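Local coordinates for signal recognition particle subunit SRP68 (Chaetomium thermophilum, PDB 4P3G), which probably works as a component of the signal recognition particle that binds its 7S RNA and supports cotranslational targeting of secretory and membrane proteins to the endoplasmic reticulum, at residues Val15-Lys20 with Ser35-Asn40; Leu39-Lys44 with Tyr72-Leu77; Glu64-Asn69 with Ala124-Asp129. One frame throughout, in Å; residues are numbered along the deposited sequence.

Overall arrangement
The three contacts join helices of the N-terminal half and middle of the chain in the all-helical RNA-binding domain and show contact chemistry changing with burial. Interactions 1 and 2 share helix 27-44 and touch each other, L38 CD1 packing on L75 CD1 and K37 on R74. Interaction 1, toward helix 10-21, is a sparse lysine-lysine encounter near the surface. Interaction 2, toward helix 71-93, is partly buried, with a cysteine and a leucine inside and basic side chains along the margins. Interaction 3 joins helix 63-68 to helix 103-128 through fully buried apolar side chains, and V73 CG2 meets I66 CG2 where it borders interaction 2. Interactions 1 and 3 do not touch, their centres about 21 Å apart.

Interaction 1. Residues Val15-Lys20 with Ser35-Asn40; sequences VTSREK and SGKLLN
K20 sends CG opposite its backbone N (chi1 170°) and then bends at chi3, while K37 holds CG beside its own N (chi1 -59°) and turns again at each later torsion; the two chains thereby run toward each other and meet tip to tip. The ammonium nitrogens NZ of K20 and NZ of K37 are modelled 2.9 Å apart. Both are donors, so no hydrogen bond joins them, and at this resolution the exact separation is doubtful. What can be read with more confidence is the direction of the chains, which span the gap between two helices whose nearest CA atoms, those of S17 and K37, stand 10.6 Å apart; like charges are brought close without a bond. S17 lies beside them, but its hydroxyl is engaged by the carbonyl oxygen of F13 one helical turn back. The firmer contacts go to a third helix: R18 makes a salt bridge to E81 and a cation-pi contact with W84, L38 packs on L78 and T79, and K37 also packs on R74. Helices 10-21 and 27-44 thus both pack on helix 71-93 within the all-helical RNA-binding domain of SRP68, and the lysines meet beside that packing.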
loop_
_atom_site.group_PDB
_atom_site.type_symbol
_atom_site.label_atom_id
_atom_site.label_comp_id
_atom_site.label_asym_id
_atom_site.label_seq_id
_atom_site.Cartn_x
_atom_site.Cartn_y
_atom_site.Cartn_z
ATOM N N VAL A 15 -24.282 -0.051 -18.079
ATOM C CA VAL A 15 -24.766 -0.041 -16.694
ATOM C C VAL A 15 -26.296 0.142 -16.619
ATOM O O VAL A 15 -26.955 -0.484 -15.787
ATOM C CB VAL A 15 -24.055 1.041 -15.842
ATOM C CG1 VAL A 15 -24.796 1.271 -14.534
ATOM C CG2 VAL A 15 -22.624 0.638 -15.576
ATOM N N THR A 16 -26.860 0.956 -17.510
ATOM C CA THR A 16 -28.301 1.168 -17.544
ATOM C C THR A 16 -29.042 -0.136 -17.824
ATOM O O THR A 16 -29.973 -0.491 -17.107
ATOM C CB THR A 16 -28.691 2.183 -18.610
ATOM O OG1 THR A 16 -28.253 3.488 -18.213
ATOM C CG2 THR A 16 -30.210 2.202 -18.804
ATOM N N SER A 17 -28.615 -0.860 -18.852
ATOM C CA SER A 17 -29.269 -2.105 -19.222
ATOM C C SER A 17 -29.201 -3.116 -18.094
ATOM O O SER A 17 -30.173 -3.827 -17.833
ATOM C CB SER A 17 -28.623 -2.710 -20.461
ATOM O OG SER A 17 -28.663 -1.811 -21.540
ATOM N N ARG A 18 -28.068 -3.154 -17.398
ATOM C CA ARG A 18 -27.898 -4.110 -16.323
ATOM C C ARG A 18 -28.865 -3.728 -15.214
ATOM O O ARG A 18 -29.590 -4.581 -14.696
ATOM C CB ARG A 18 -26.462 -4.091 -15.820
ATOM C CG ARG A 18 -25.468 -4.613 -16.826
ATOM C CD ARG A 18 -24.130 -4.742 -16.175
ATOM N NE ARG A 18 -23.065 -5.133 -17.089
ATOM C CZ ARG A 18 -21.789 -5.227 -16.728
ATOM N NH1 ARG A 18 -21.417 -4.951 -15.476
ATOM N NH2 ARG A 18 -20.886 -5.602 -17.619
ATOM N N GLU A 19 -28.936 -2.430 -14.922
ATOM C CA GLU A 19 -29.844 -1.925 -13.905
ATOM C C GLU A 19 -31.291 -2.186 -14.296
ATOM O O GLU A 19 -32.099 -2.447 -13.411
ATOM C CB GLU A 19 -29.635 -0.442 -13.635
ATOM C CG GLU A 19 -28.300 -0.106 -12.984
ATOM C CD GLU A 19 -28.068 1.387 -12.916
ATOM O OE1 GLU A 19 -28.941 2.126 -13.417
ATOM O OE2 GLU A 19 -27.028 1.820 -12.369
ATOM N N LYS A 20 -31.625 -2.096 -15.591
ATOM C CA LYS A 20 -33.005 -2.320 -16.037
ATOM C C LYS A 20 -33.463 -3.732 -15.713
ATOM O O LYS A 20 -34.514 -3.938 -15.109
ATOM C CB LYS A 20 -33.164 -2.149 -17.552
ATOM C CG LYS A 20 -34.574 -2.629 -17.991
ATOM C CD LYS A 20 -34.801 -2.807 -19.483
ATOM C CE LYS A 20 -34.826 -1.504 -20.228
ATOM N NZ LYS A 20 -34.962 -1.763 -21.678
ATOM N N SER A 35 -31.654 -10.308 -25.856
ATOM C CA SER A 35 -31.920 -11.063 -27.076
ATOM C C SER A 35 -33.013 -10.433 -27.926
ATOM O O SER A 35 -32.974 -10.499 -29.151
ATOM C CB SER A 35 -32.321 -12.486 -26.705
ATOM O OG SER A 35 -31.363 -13.048 -25.821
ATOM N N GLY A 36 -33.989 -9.827 -27.264
ATOM C CA GLY A 36 -35.057 -9.116 -27.943
ATOM C C GLY A 36 -34.553 -7.838 -28.579
ATOM O O GLY A 36 -34.876 -7.510 -29.711
ATOM N N LYS A 37 -33.763 -7.095 -27.823
ATOM C CA LYS A 37 -33.225 -5.836 -28.298
ATOM C C LYS A 37 -32.196 -6.053 -29.402
ATOM O O LYS A 37 -32.119 -5.260 -30.345
ATOM C CB LYS A 37 -32.639 -5.072 -27.128
ATOM C CG LYS A 37 -33.683 -4.803 -26.052
ATOM C CD LYS A 37 -33.403 -3.506 -25.355
ATOM C CE LYS A 37 -33.575 -3.643 -23.861
ATOM N NZ LYS A 37 -32.629 -2.714 -23.166
ATOM N N LEU A 38 -31.424 -7.130 -29.302
ATOM C CA LEU A 38 -30.447 -7.446 -30.337
ATOM C C LEU A 38 -31.170 -7.696 -31.648
ATOM O O LEU A 38 -30.711 -7.297 -32.722
ATOM C CB LEU A 38 -29.662 -8.703 -29.975
ATOM C CG LEU A 38 -28.395 -8.962 -30.789
ATOM C CD1 LEU A 38 -27.464 -7.765 -30.722
ATOM C CD2 LEU A 38 -27.686 -10.211 -30.315
ATOM N N LEU A 39 -32.325 -8.345 -31.539
ATOM C CA LEU A 39 -33.132 -8.693 -32.694
ATOM C C LEU A 39 -33.679 -7.445 -33.382
ATOM O O LEU A 39 -33.518 -7.271 -34.591
ATOM C CB LEU A 39 -34.279 -9.604 -32.250
ATOM C CG LEU A 39 -35.305 -10.083 -33.265
ATOM C CD1 LEU A 39 -34.659 -10.928 -34.335
ATOM C CD2 LEU A 39 -36.350 -10.865 -32.524
ATOM N N ASN A 40 -34.309 -6.570 -32.609
ATOM C CA ASN A 40 -34.824 -5.330 -33.157
ATOM C C ASN A 40 -33.692 -4.521 -33.762
ATOM O O ASN A 40 -33.870 -3.869 -34.786
ATOM C CB ASN A 40 -35.547 -4.523 -32.081
ATOM C CG ASN A 40 -36.794 -5.226 -31.563
ATOM O OD1 ASN A 40 -37.514 -5.891 -32.324
ATOM N ND2 ASN A 40 -37.052 -5.093 -30.265
#

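Interaction 2. Residues Leu39-Lys44 with Tyr72-Leu77; sequences LNCRKK and YVRLQL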
loop_
_atom_site.group_PDB
_atom_site.type_symbol
_atom_site.label_atom_id
_atom_site.label_comp_id
_atom_site.label_asym_id
_atom_site.label_seq_id
_atom_site.Cartn_x
_atom_site.Cartn_y
_atom_site.Cartn_z
ATOM N N LEU A 39 -32.325 -8.345 -31.539
ATOM C CA LEU A 39 -33.132 -8.693 -32.694
ATOM C C LEU A 39 -33.679 -7.445 -33.382
ATOM O O LEU A 39 -33.518 -7.271 -34.591
ATOM C CB LEU A 39 -34.279 -9.604 -32.250
ATOM C CG LEU A 39 -35.305 -10.083 -33.265
ATOM C CD1 LEU A 39 -34.659 -10.928 -34.335
ATOM C CD2 LEU A 39 -36.350 -10.865 -32.524
ATOM N N ASN A 40 -34.309 -6.570 -32.609
ATOM C CA ASN A 40 -34.824 -5.330 -33.157
ATOM C C ASN A 40 -33.692 -4.521 -33.762
ATOM O O ASN A 40 -33.870 -3.869 -34.786
ATOM C CB ASN A 40 -35.547 -4.523 -32.081
ATOM C CG ASN A 40 -36.794 -5.226 -31.563
ATOM O OD1 ASN A 40 -37.514 -5.891 -32.324
ATOM N ND2 ASN A 40 -37.052 -5.093 -30.265
ATOM N N CYS A 41 -32.515 -4.595 -33.147
ATOM C CA CYS A 41 -31.395 -3.800 -33.619
ATOM C C CYS A 41 -30.959 -4.237 -35.014
ATOM O O CYS A 41 -30.753 -3.397 -35.897
ATOM C CB CYS A 41 -30.215 -3.888 -32.647
ATOM S SG CYS A 41 -28.870 -2.722 -33.018
ATOM N N ARG A 42 -30.855 -5.545 -35.222
ATOM C CA ARG A 42 -30.411 -6.060 -36.510
ATOM C C ARG A 42 -31.377 -5.665 -37.628
ATOM O O ARG A 42 -30.953 -5.337 -38.740
ATOM C CB ARG A 42 -30.231 -7.577 -36.443
ATOM C CG ARG A 42 -28.964 -7.977 -35.742
ATOM C CD ARG A 42 -28.940 -9.428 -35.335
ATOM N NE ARG A 42 -27.677 -9.747 -34.657
ATOM C CZ ARG A 42 -27.447 -10.842 -33.934
ATOM N NH1 ARG A 42 -28.400 -11.740 -33.741
ATOM N NH2 ARG A 42 -26.259 -11.025 -33.375
ATOM N N LYS A 43 -32.671 -5.679 -37.336
ATOM C CA LYS A 43 -33.655 -5.296 -38.336
ATOM C C LYS A 43 -33.486 -3.830 -38.742
ATOM O O LYS A 43 -33.590 -3.502 -39.921
ATOM C CB LYS A 43 -35.071 -5.573 -37.844
ATOM C CG LYS A 43 -35.381 -7.057 -37.778
ATOM C CD LYS A 43 -36.747 -7.318 -37.178
ATOM C CE LYS A 43 -37.001 -8.809 -36.984
ATOM N NZ LYS A 43 -38.369 -9.076 -36.435
ATOM N N LYS A 44 -33.225 -2.951 -37.778
ATOM C CA LYS A 44 -33.041 -1.531 -38.077
ATOM C C LYS A 44 -31.887 -1.300 -39.040
ATOM O O LYS A 44 -31.925 -0.388 -39.864
ATOM C CB LYS A 44 -32.775 -0.733 -36.804
ATOM C CG LYS A 44 -33.978 -0.535 -35.921
ATOM C CD LYS A 44 -33.834 0.729 -35.095
ATOM C CE LYS A 44 -34.983 0.854 -34.119
ATOM N NZ LYS A 44 -35.020 -0.354 -33.238
ATOM N N TYR A 72 -24.717 0.738 -35.149
ATOM C CA TYR A 72 -23.688 -0.274 -35.269
ATOM C C TYR A 72 -22.967 -0.470 -33.934
ATOM O O TYR A 72 -22.563 -1.584 -33.591
ATOM C CB TYR A 72 -22.715 0.110 -36.367
ATOM C CG TYR A 72 -23.242 -0.234 -37.734
ATOM C CD1 TYR A 72 -23.087 -1.510 -38.253
ATOM C CD2 TYR A 72 -23.898 0.713 -38.502
ATOM C CE1 TYR A 72 -23.575 -1.838 -39.503
ATOM C CE2 TYR A 72 -24.389 0.395 -39.753
ATOM C CZ TYR A 72 -24.221 -0.885 -40.248
ATOM O OH TYR A 72 -24.698 -1.214 -41.494
ATOM N N VAL A 73 -22.793 0.620 -33.193
ATOM C CA VAL A 73 -22.251 0.535 -31.840
ATOM C C VAL A 73 -23.253 -0.172 -30.939
ATOM O O VAL A 73 -22.885 -1.076 -30.208
ATOM C CB VAL A 73 -21.901 1.927 -31.247
ATOM C CG1 VAL A 73 -21.568 1.832 -29.761
ATOM C CG2 VAL A 73 -20.750 2.565 -32.024
ATOM N N ARG A 74 -24.524 0.187 -31.013
ATOM C CA ARG A 74 -25.494 -0.472 -30.151
ATOM C C ARG A 74 -25.521 -1.984 -30.385
ATOM O O ARG A 74 -25.605 -2.768 -29.436
ATOM C CB ARG A 74 -26.883 0.101 -30.359
ATOM C CG ARG A 74 -27.886 -0.424 -29.371
ATOM C CD ARG A 74 -29.106 0.483 -29.294
ATOM N NE ARG A 74 -29.936 0.100 -28.162
ATOM C CZ ARG A 74 -31.077 -0.571 -28.264
ATOM N NH1 ARG A 74 -31.545 -0.904 -29.464
ATOM N NH2 ARG A 74 -31.743 -0.895 -27.161
ATOM N N LEU A 75 -25.375 -2.391 -31.636
ATOM C CA LEU A 75 -25.335 -3.803 -31.967
ATOM C C LEU A 75 -24.209 -4.506 -31.205
ATOM O O LEU A 75 -24.396 -5.605 -30.686
ATOM C CB LEU A 75 -25.123 -3.980 -33.467
ATOM C CG LEU A 75 -25.218 -5.423 -33.958
ATOM C CD1 LEU A 75 -26.646 -5.902 -33.803
ATOM C CD2 LEU A 75 -24.771 -5.533 -35.404
ATOM N N GLN A 76 -23.042 -3.875 -31.152
ATOM C CA GLN A 76 -21.885 -4.467 -30.500
ATOM C C GLN A 76 -22.041 -4.584 -28.987
ATOM O O GLN A 76 -21.617 -5.565 -28.386
ATOM C CB GLN A 76 -20.640 -3.662 -30.826
ATOM C CG GLN A 76 -20.337 -3.634 -32.301
ATOM C CD GLN A 76 -20.170 -5.019 -32.884
ATOM O OE1 GLN A 76 -21.092 -5.560 -33.493
ATOM N NE2 GLN A 76 -18.983 -5.602 -32.707
ATOM N N LEU A 77 -22.632 -3.574 -28.369
ATOM C CA LEU A 77 -22.841 -3.591 -26.933
ATOM C C LEU A 77 -23.790 -4.734 -26.551
ATOM O O LEU A 77 -23.490 -5.556 -25.675
ATOM C CB LEU A 77 -23.416 -2.249 -26.500
ATOM C CG LEU A 77 -22.345 -1.165 -26.654
ATOM C CD1 LEU A 77 -22.786 0.172 -26.070
ATOM C CD2 LEU A 77 -21.004 -1.621 -26.082
#
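C41 and L75 mark the centre of an antiparallel helix pair in the helical RNA-binding domain of SRP68. The short axes of 39-44 and 72-77 approach to 9.7 Å with 153° between their directions, and the CA atoms of C41 and L75 come within 6.3 Å, a spacing consistent with the small side chain of cysteine.

The sulfur contact comes first. With SG anti to its backbone N (chi1 -171°), C41 reaches across to the backbone of the partner helix. There SG lies 3.8 Å from N of L75, a packing contact and not a hydrogen bond, while the R74 side chain passes close by, its CB 4.4 Å from SG. The same sulfur also meets L75 CD1 at 4.0 Å, so a single atom covers both the backbone and the branched end of that leucine.

Purely apolar touching is shared between the leucine and the aliphatic part of an arginine. R42 is extended from CG to NE, and it crosses L75 at about a right angle. Further out along the R42 chain, the methyl CD1 of L75 lies obliquely to the guanidinium, neither over its face nor at its edge, while outside the pair R42 also packs on K58.

The charged groups stay apart. R74 starts out toward helix 27-44, yet it finds no acidic partner on 39-44; its NH1 is 5.2 Å from NZ of K44, like charges near each other without contact. The far face of 72-77 is covered by other helices, V73 and L77 resting on L123 and L77 on I10 and F13 as well. At the leucine itself, the closest side-chain approach between the two segments is CD1 of L75 against CG of R42, at 3.7 Å.

Interaction 3. Residues Glu64-Asn69 with Ala124-Asp129; sequences EQIAEN and AQALSD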
loop_
_atom_site.group_PDB
_atom_site.type_symbol
_atom_site.label_atom_id
_atom_site.label_comp_id
_atom_site.label_asym_id
_atom_site.label_seq_id
_atom_site.Cartn_x
_atom_site.Cartn_y
_atom_site.Cartn_z
ATOM N N GLU A 64 -16.050 3.532 -40.342
ATOM C CA GLU A 64 -16.942 4.270 -41.226
ATOM C C GLU A 64 -18.400 3.935 -40.922
ATOM O O GLU A 64 -19.269 4.807 -40.986
ATOM C CB GLU A 64 -16.603 3.966 -42.678
ATOM C CG GLU A 64 -15.160 4.309 -43.047
ATOM C CD GLU A 64 -14.153 3.261 -42.565
ATOM O OE1 GLU A 64 -14.570 2.292 -41.890
ATOM O OE2 GLU A 64 -12.944 3.415 -42.849
ATOM N N GLN A 65 -18.650 2.674 -40.574
ATOM C CA GLN A 65 -19.985 2.229 -40.172
ATOM C C GLN A 65 -20.441 2.828 -38.851
ATOM O O GLN A 65 -21.633 3.060 -38.655
ATOM C CB GLN A 65 -20.067 0.709 -40.099
ATOM C CG GLN A 65 -20.190 0.064 -41.468
ATOM C CD GLN A 65 -20.208 -1.447 -41.412
ATOM O OE1 GLN A 65 -19.693 -2.060 -40.473
ATOM N NE2 GLN A 65 -20.891 -2.054 -42.375
ATOM N N ILE A 66 -19.511 3.032 -37.928
ATOM C CA ILE A 66 -19.854 3.693 -36.678
ATOM C C ILE A 66 -20.213 5.152 -36.924
ATOM O O ILE A 66 -21.189 5.665 -36.373
ATOM C CB ILE A 66 -18.682 3.652 -35.703
ATOM C CG1 ILE A 66 -18.375 2.210 -35.331
ATOM C CG2 ILE A 66 -19.010 4.407 -34.443
ATOM C CD1 ILE A 66 -17.184 2.077 -34.454
ATOM N N ALA A 67 -19.435 5.808 -37.781
ATOM C CA ALA A 67 -19.691 7.196 -38.144
ATOM C C ALA A 67 -21.013 7.349 -38.901
ATOM O O ALA A 67 -21.742 8.331 -38.708
ATOM C CB ALA A 67 -18.554 7.725 -38.966
ATOM N N GLU A 68 -21.297 6.377 -39.769
ATOM C CA GLU A 68 -22.500 6.386 -40.599
ATOM C C GLU A 68 -23.738 6.233 -39.729
ATOM O O GLU A 68 -24.679 7.009 -39.824
ATOM C CB GLU A 68 -22.453 5.262 -41.639
ATOM C CG GLU A 68 -23.610 5.271 -42.643
ATOM C CD GLU A 68 -23.675 4.012 -43.509
ATOM O OE1 GLU A 68 -22.947 3.037 -43.218
ATOM O OE2 GLU A 68 -24.427 4.017 -44.511
ATOM N N ASN A 69 -23.722 5.226 -38.872
ATOM C CA ASN A 69 -24.859 4.923 -38.024
ATOM C C ASN A 69 -24.395 4.436 -36.652
ATOM O O ASN A 69 -23.669 3.443 -36.549
ATOM C CB ASN A 69 -25.713 3.861 -38.713
ATOM C CG ASN A 69 -27.093 3.745 -38.130
ATOM O OD1 ASN A 69 -27.322 4.060 -36.964
ATOM N ND2 ASN A 69 -28.029 3.277 -38.942
ATOM N N ALA A 124 -13.664 -0.813 -29.169
ATOM C CA ALA A 124 -12.773 0.235 -28.705
ATOM C C ALA A 124 -11.783 0.610 -29.795
ATOM O O ALA A 124 -11.560 1.786 -30.063
ATOM C CB ALA A 124 -12.035 -0.212 -27.465
ATOM N N GLN A 125 -11.187 -0.397 -30.424
ATOM C CA GLN A 125 -10.209 -0.143 -31.472
ATOM C C GLN A 125 -10.825 0.561 -32.680
ATOM O O GLN A 125 -10.209 1.439 -33.261
ATOM C CB GLN A 125 -9.523 -1.438 -31.896
ATOM C CG GLN A 125 -8.577 -1.997 -30.834
ATOM C CD GLN A 125 -8.024 -3.356 -31.218
ATOM O OE1 GLN A 125 -8.663 -4.116 -31.950
ATOM N NE2 GLN A 125 -6.834 -3.670 -30.724
ATOM N N ALA A 126 -12.037 0.193 -33.069
ATOM C CA ALA A 126 -12.643 0.871 -34.202
ATOM C C ALA A 126 -12.939 2.308 -33.826
ATOM O O ALA A 126 -12.640 3.222 -34.593
ATOM C CB ALA A 126 -13.898 0.177 -34.651
ATOM N N LEU A 127 -13.482 2.511 -32.629
ATOM C CA LEU A 127 -13.782 3.857 -32.157
ATOM C C LEU A 127 -12.555 4.736 -32.099
ATOM O O LEU A 127 -12.646 5.938 -32.355
ATOM C CB LEU A 127 -14.406 3.835 -30.766
ATOM C CG LEU A 127 -15.908 3.649 -30.607
ATOM C CD1 LEU A 127 -16.255 3.805 -29.145
ATOM C CD2 LEU A 127 -16.686 4.680 -31.440
ATOM N N SER A 128 -11.404 4.139 -31.813
ATOM C CA SER A 128 -10.237 4.950 -31.523
ATOM C C SER A 128 -9.656 5.593 -32.770
ATOM O O SER A 128 -9.798 6.796 -32.968
ATOM C CB SER A 128 -9.169 4.137 -30.773
ATOM O OG SER A 128 -8.342 3.408 -31.656
ATOM N N ASP A 129 -9.002 4.818 -33.617
ATOM C CA ASP A 129 -8.162 5.459 -34.615
ATOM C C ASP A 129 -8.853 6.073 -35.855
ATOM O O ASP A 129 -8.616 7.241 -36.175
ATOM C CB ASP A 129 -7.048 4.496 -35.048
ATOM C CG ASP A 129 -5.677 4.943 -34.558
ATOM O OD1 ASP A 129 -5.626 5.736 -33.590
ATOM O OD2 ASP A 129 -4.659 4.508 -35.140
#
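I66 meets L127 with both of its branches and A126 with one of them, and this one side chain carries the whole of helix 63-68's share in the contact. Its CG1 arm, beside the backbone N and extended at chi2 (176°), places CD1 against the methyl of A126, 3.8 Å from that CB. The CG2 branch lies 3.8 Å from CD2 of L127, and the same leucine methyl also touches I66 CD1 at 4.0 Å. CD2 of L127 thus rests on both arms of the isoleucine, and the two side chains cross at about a right angle. All three residues are buried, and the exchange is wholly apolar.

Away from this apolar patch the two segments have no contact. E64, A67 and E68 on one side and Q125 on the other are exposed. Polar ties here are local: OG of S128 gives a hydrogen bond to O of Q125 at 3.2 Å, tilted 30° from the carbonyl plane. The end formed by S128 and D129 is met by T179 of the second subunit, another copy of this protein. N69, likewise remote from the partner segment, uses OD1 to cap the backbone N of E71 at the start of the following helix.

The apolar patch is closed in by its surroundings. I66 also packs on I61 and on H8 of the N-terminal histidine tag. Helix 63-68 therefore packs on helix 103-128 through I66, which meets V73 of helix 71-93 as well, while L127 rests on A142 of helix 136-156.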